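PDB 1MDB: 2,3-dihydroxybenzoate-AMP ligase from Bacillus subtilis, which belongs to the ANL clan of AMP-binding enzymes, with a large AMP-binding domain followed by a small C-terminal domain. Local coordinates for residues G518-K522 against K523-E527; H448-H452 against P453-D457. One frame throughout, in Å; residues are numbered along the deposited sequence.

Contact 1 (G518-K522 against K523-E527); sequences GKVSK and KALRE. With AMP (adenosine monophosphate), chain D; DBH (2,3-dihydroxy-benzoic acid), chain E.
S521 sets its hydroxyl over the first turn of helix 522-534, its OG lying against the methyl of A524, with OG to CB 3.4 Å. S521 is the N-cap of this helix: A524 N donates to S521 OG over 3.2 Å at an N-H...O angle of 154°. The hydroxyl gets there because OG stands anti to the serine's own N (chi1 169°), which swings it beside the carbonyl carbon and within reach of the A524 amide. The carbonyl of the same residue starts the helical ladder, since L525 N reaches S521 O at 3.2 Å. One step on, R526 N bonds to K522 O over 2.8 Å.

The guanidinium of R526 folds back along the helix toward its start. A bend at chi3 (-71°) turns the group so that K522 O lies over one of its faces, near the rim, while NH1 comes 3.7 Å from K522 CB. That NH1 also forms a salt bridge with D431, and the extended K522 carries its ammonium to E446, so two charged ends of this turn are paired with residues elsewhere in the chain. On another side of the turn V520 CG1 meets L525 CD1 at 3.8 Å, the two side chains set nearly perpendicular, and L525 continues onto A459 and V461 of strand 455-465, fastening the helix to the small C-terminal sheet.

Upstream the chain runs into the ligand pocket. K519, extended beyond CG, reaches adenosine monophosphate and 2,3-dihydroxy-benzoic acid with its ammonium end, which is also hydrogen-bonded to G307 O. Its tip is crowded by the latter ligand in the model, which makes its exact position less certain; as modelled, K519 NZ donates to O2P of adenosine monophosphate at 3.1 Å.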
loop_
_atom_site.group_PDB
_atom_site.type_symbol
_atom_site.label_atom_id
_atom_site.label_comp_id
_atom_site.label_asym_id
_atom_site.label_seq_id
_atom_site.Cartn_x
_atom_site.Cartn_y
_atom_site.Cartn_z
ATOM N N GLY A 518 -6.001 5.349 -0.066
ATOM C CA GLY A 518 -6.171 6.580 -0.821
ATOM C C GLY A 518 -6.325 6.486 -2.330
ATOM O O GLY A 518 -6.429 7.514 -2.996
ATOM N N LYS A 519 -6.338 5.285 -2.897
ATOM C CA LYS A 519 -6.504 5.206 -4.347
ATOM C C LYS A 519 -7.968 5.299 -4.753
ATOM O O LYS A 519 -8.881 5.088 -3.946
ATOM C CB LYS A 519 -5.894 3.926 -4.935
ATOM C CG LYS A 519 -5.407 2.887 -3.946
ATOM C CD LYS A 519 -4.686 1.750 -4.670
ATOM C CE LYS A 519 -4.126 0.724 -3.687
ATOM N NZ LYS A 519 -3.286 -0.327 -4.355
ATOM N N VAL A 520 -8.187 5.644 -6.012
ATOM C CA VAL A 520 -9.540 5.750 -6.522
ATOM C C VAL A 520 -10.128 4.345 -6.520
ATOM O O VAL A 520 -9.441 3.377 -6.844
ATOM C CB VAL A 520 -9.554 6.307 -7.962
ATOM C CG1 VAL A 520 -10.964 6.284 -8.520
ATOM C CG2 VAL A 520 -9.013 7.722 -7.974
ATOM N N SER A 521 -11.384 4.238 -6.103
ATOM C CA SER A 521 -12.078 2.965 -6.094
ATOM C C SER A 521 -12.955 2.976 -7.343
ATOM O O SER A 521 -14.041 3.562 -7.338
ATOM C CB SER A 521 -12.967 2.847 -4.860
ATOM O OG SER A 521 -13.826 1.731 -4.974
ATOM N N LYS A 522 -12.486 2.353 -8.415
ATOM C CA LYS A 522 -13.273 2.336 -9.636
ATOM C C LYS A 522 -14.548 1.536 -9.426
ATOM O O LYS A 522 -15.577 1.829 -10.034
ATOM C CB LYS A 522 -12.441 1.806 -10.810
ATOM C CG LYS A 522 -11.489 2.892 -11.340
ATOM C CD LYS A 522 -10.835 2.537 -12.676
ATOM C CE LYS A 522 -10.067 3.748 -13.218
ATOM N NZ LYS A 522 -9.500 3.502 -14.567
ATOM N N LYS A 523 -14.489 0.559 -8.526
ATOM C CA LYS A 523 -15.670 -0.243 -8.225
ATOM C C LYS A 523 -16.781 0.679 -7.681
ATOM O O LYS A 523 -17.941 0.580 -8.079
ATOM C CB LYS A 523 -15.326 -1.315 -7.193
ATOM C CG LYS A 523 -16.511 -2.174 -6.806
ATOM C CD LYS A 523 -16.198 -3.041 -5.594
ATOM C CE LYS A 523 -17.440 -3.773 -5.111
ATOM N NZ LYS A 523 -17.231 -4.393 -3.774
ATOM N N ALA A 524 -16.417 1.587 -6.782
ATOM C CA ALA A 524 -17.393 2.511 -6.215
ATOM C C ALA A 524 -17.957 3.398 -7.323
ATOM O O ALA A 524 -19.157 3.700 -7.340
ATOM C CB ALA A 524 -16.746 3.371 -5.138
ATOM N N LEU A 525 -17.087 3.815 -8.242
ATOM C CA LEU A 525 -17.503 4.654 -9.360
ATOM C C LEU A 525 -18.454 3.889 -10.271
ATOM O O LEU A 525 -19.409 4.454 -10.801
ATOM C CB LEU A 525 -16.288 5.142 -10.152
ATOM C CG LEU A 525 -15.486 6.246 -9.463
ATOM C CD1 LEU A 525 -14.252 6.604 -10.300
ATOM C CD2 LEU A 525 -16.383 7.470 -9.271
ATOM N N ARG A 526 -18.198 2.601 -10.459
ATOM C CA ARG A 526 -19.088 1.806 -11.292
ATOM C C ARG A 526 -20.482 1.747 -10.648
ATOM O O ARG A 526 -21.496 1.889 -11.324
ATOM C CB ARG A 526 -18.527 0.398 -11.476
ATOM C CG ARG A 526 -17.435 0.310 -12.538
ATOM C CD ARG A 526 -17.142 -1.136 -12.910
ATOM N NE ARG A 526 -16.461 -1.868 -11.844
ATOM C CZ ARG A 526 -15.158 -1.784 -11.591
ATOM N NH1 ARG A 526 -14.375 -0.995 -12.324
ATOM N NH2 ARG A 526 -14.630 -2.508 -10.612
ATOM N N GLU A 527 -20.516 1.551 -9.334
ATOM C CA GLU A 527 -21.770 1.482 -8.592
ATOM C C GLU A 527 -22.530 2.791 -8.702
ATOM O O GLU A 527 -23.743 2.799 -8.884
ATOM C CB GLU A 527 -21.497 1.193 -7.110
ATOM C CG GLU A 527 -21.037 -0.227 -6.811
ATOM C CD GLU A 527 -20.713 -0.440 -5.334
ATOM O OE1 GLU A 527 -21.432 0.127 -4.473
ATOM O OE2 GLU A 527 -19.752 -1.187 -5.037
HETATM P P AMP D . -1.941 -3.381 -2.863
HETATM O O1P AMP D . -1.669 -4.700 -2.190
HETATM O O2P AMP D . -3.045 -2.588 -2.246
HETATM O O3P AMP D . -0.688 -2.562 -3.036
HETATM O "O5'" AMP D . -2.551 -3.681 -4.371
HETATM C "C5'" AMP D . -1.715 -4.122 -5.479
HETATM C "C4'" AMP D . -2.431 -3.842 -6.806
HETATM O "O4'" AMP D . -2.529 -2.433 -6.886
HETATM C "C3'" AMP D . -1.674 -4.220 -8.045
HETATM O "O3'" AMP D . -1.858 -5.591 -8.388
HETATM C "C2'" AMP D . -2.221 -3.241 -9.076
HETATM O "O2'" AMP D . -3.433 -3.734 -9.685
HETATM C "C1'" AMP D . -2.424 -2.005 -8.236
HETATM N N9 AMP D . -1.078 -1.018 -8.495
HETATM C C8 AMP D . -0.185 -0.693 -7.531
HETATM N N7 AMP D . 0.757 0.127 -7.991
HETATM C C5 AMP D . 0.433 0.305 -9.259
HETATM C C6 AMP D . 1.118 1.106 -10.166
HETATM N N6 AMP D . 2.203 1.807 -9.838
HETATM N N1 AMP D . 0.603 1.146 -11.440
HETATM C C2 AMP D . -0.508 0.451 -11.814
HETATM N N3 AMP D . -1.167 -0.315 -10.934
HETATM C C4 AMP D . -0.710 -0.402 -9.635
HETATM C C21 DBH E . -0.171 -1.619 -3.535
HETATM O O9 DBH E . -1.107 -0.957 -4.228
HETATM C C18 DBH E . 1.261 -1.226 -3.530
HETATM C C15 DBH E . 1.678 -0.053 -4.228
HETATM C C12 DBH E . 3.037 0.322 -4.249
HETATM C C3 DBH E . 2.229 -2.026 -2.844
HETATM O O3 DBH E . 1.882 -3.192 -2.133
HETATM C C6 DBH E . 3.586 -1.647 -2.870
HETATM C C9 DBH E . 3.997 -0.485 -3.567
HETATM O O6 DBH E . 4.522 -2.417 -2.218
#

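Contact 2 (H448-H452 against P453-D457)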
loop_
_atom_site.group_PDB
_atom_site.type_symbol
_atom_site.label_atom_id
_atom_site.label_comp_id
_atom_site.label_asym_id
_atom_site.label_seq_id
_atom_site.Cartn_x
_atom_site.Cartn_y
_atom_site.Cartn_z
ATOM N N HIS A 448 -4.976 11.504 -21.560
ATOM C CA HIS A 448 -5.322 12.572 -22.498
ATOM C C HIS A 448 -6.077 13.675 -21.755
ATOM O O HIS A 448 -5.718 14.849 -21.827
ATOM C CB HIS A 448 -6.228 12.038 -23.619
ATOM C CG HIS A 448 -5.496 11.318 -24.707
ATOM N ND1 HIS A 448 -4.891 11.976 -25.756
ATOM C CD2 HIS A 448 -5.246 10.000 -24.896
ATOM C CE1 HIS A 448 -4.297 11.097 -26.543
ATOM N NE2 HIS A 448 -4.498 9.889 -26.044
ATOM N N LEU A 449 -7.137 13.286 -21.053
ATOM C CA LEU A 449 -7.958 14.231 -20.300
ATOM C C LEU A 449 -7.157 15.062 -19.291
ATOM O O LEU A 449 -7.523 16.197 -18.994
ATOM C CB LEU A 449 -9.100 13.478 -19.600
ATOM C CG LEU A 449 -10.032 12.779 -20.602
ATOM C CD1 LEU A 449 -11.012 11.844 -19.894
ATOM C CD2 LEU A 449 -10.774 13.838 -21.412
ATOM N N LEU A 450 -6.061 14.505 -18.781
ATOM C CA LEU A 450 -5.217 15.223 -17.826
ATOM C C LEU A 450 -4.516 16.382 -18.524
ATOM O O LEU A 450 -3.993 17.287 -17.871
ATOM C CB LEU A 450 -4.161 14.289 -17.211
ATOM C CG LEU A 450 -4.669 13.219 -16.243
ATOM C CD1 LEU A 450 -3.488 12.497 -15.605
ATOM C CD2 LEU A 450 -5.516 13.866 -15.162
ATOM N N ALA A 451 -4.502 16.343 -19.854
ATOM C CA ALA A 451 -3.870 17.391 -20.648
ATOM C C ALA A 451 -4.805 18.590 -20.795
ATOM O O ALA A 451 -4.375 19.685 -21.152
ATOM C CB ALA A 451 -3.486 16.847 -22.027
ATOM N N HIS A 452 -6.086 18.388 -20.522
ATOM C CA HIS A 452 -7.029 19.487 -20.630
ATOM C C HIS A 452 -6.890 20.402 -19.411
ATOM O O HIS A 452 -6.936 19.942 -18.268
ATOM C CB HIS A 452 -8.461 18.970 -20.736
ATOM C CG HIS A 452 -9.451 20.038 -21.064
ATOM N ND1 HIS A 452 -9.771 21.050 -20.186
ATOM C CD2 HIS A 452 -10.139 20.296 -22.202
ATOM C CE1 HIS A 452 -10.610 21.887 -20.769
ATOM N NE2 HIS A 452 -10.849 21.452 -21.993
ATOM N N PRO A 453 -6.714 21.716 -19.649
ATOM C CA PRO A 453 -6.555 22.761 -18.629
ATOM C C PRO A 453 -7.642 22.847 -17.554
ATOM O O PRO A 453 -7.430 23.461 -16.515
ATOM C CB PRO A 453 -6.477 24.041 -19.461
ATOM C CG PRO A 453 -5.835 23.578 -20.715
ATOM C CD PRO A 453 -6.578 22.293 -20.998
ATOM N N ALA A 454 -8.797 22.240 -17.786
ATOM C CA ALA A 454 -9.867 22.306 -16.792
ATOM C C ALA A 454 -10.069 20.994 -16.041
ATOM O O ALA A 454 -11.047 20.828 -15.317
ATOM C CB ALA A 454 -11.168 22.726 -17.456
ATOM N N VAL A 455 -9.131 20.068 -16.200
ATOM C CA VAL A 455 -9.237 18.776 -15.543
ATOM C C VAL A 455 -8.194 18.597 -14.446
ATOM O O VAL A 455 -6.991 18.680 -14.697
ATOM C CB VAL A 455 -9.114 17.628 -16.583
ATOM C CG1 VAL A 455 -8.965 16.275 -15.890
ATOM C CG2 VAL A 455 -10.341 17.627 -17.481
ATOM N N HIS A 456 -8.668 18.374 -13.224
ATOM C CA HIS A 456 -7.781 18.152 -12.090
ATOM C C HIS A 456 -7.407 16.674 -12.090
ATOM O O HIS A 456 -6.246 16.319 -11.898
ATOM C CB HIS A 456 -8.473 18.529 -10.772
ATOM C CG HIS A 456 -7.727 18.079 -9.552
ATOM N ND1 HIS A 456 -7.980 16.875 -8.927
ATOM C CD2 HIS A 456 -6.690 18.636 -8.884
ATOM C CE1 HIS A 456 -7.129 16.711 -7.929
ATOM N NE2 HIS A 456 -6.335 17.765 -7.882
ATOM N N ASP A 457 -8.399 15.812 -12.308
ATOM C CA ASP A 457 -8.161 14.375 -12.371
ATOM C C ASP A 457 -9.305 13.711 -13.112
ATOM O O ASP A 457 -10.379 14.302 -13.274
ATOM C CB ASP A 457 -8.033 13.768 -10.974
ATOM C CG ASP A 457 -7.238 12.477 -10.985
ATOM O OD1 ASP A 457 -6.845 12.037 -12.093
ATOM O OD2 ASP A 457 -7.001 11.903 -9.897
#
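P453 lies nearly perpendicular to H452, the proline laying its CD over one face of the imidazole, off toward the rim. This CH-pi contact measures 3.8 Å from P453 CD to the ring centroid. The edge of the same ring is used too: A454 N donates to H452 ND1 over 2.9 Å, only 12° out of the imidazole plane. With CG anti to the backbone N (chi1 -171°), the ring is brought beside its own carbonyl and alongside the chain that follows. Here two type I turns in succession, L449 to H452 and H452 to V455, take the chain from helix 442-449 into strand 455-465, the second closed by V455 N to H452 O at 3.0 Å, with the donor well above the carbonyl plane.

V455 points back toward the preceding segment, its CB 3.2 Å from L449 O. Farther along, L450 and D457 run alongside each other with their ends in the same direction, and L450 CD2 comes 3.8 Å from D457 OD1. H456 and D457 form a classic beta bulge opposite I477.

Because it accepts the A454 amide, ND1 probably carries no proton, consistent with a neutral imidazole protonated on NE2, which would suit the weak hydrogen bond to E487.

In the fold
Both contacts adjoin strand 455-465: contact 2 leads into its start from helix 442-449, while in contact 1 helix 522-534 rests on residues farther along it, from A459 to S462. Their centres lie 19 Å apart, and though their nearest atoms come to about 5 Å they do not touch. Contact 1 is a surface contact, a helix start whose charged side chains pair with other parts of the chain and whose leading loop reaches the ligands. Contact 2 is partly buried and farther from the chain's centre, a turn packed through aromatic and aliphatic groups against helix 485-494 and strand 469-478. In both, a side chain accepts from a backbone amide two or three residues on, capping a helix in one and bracing a turn in the other.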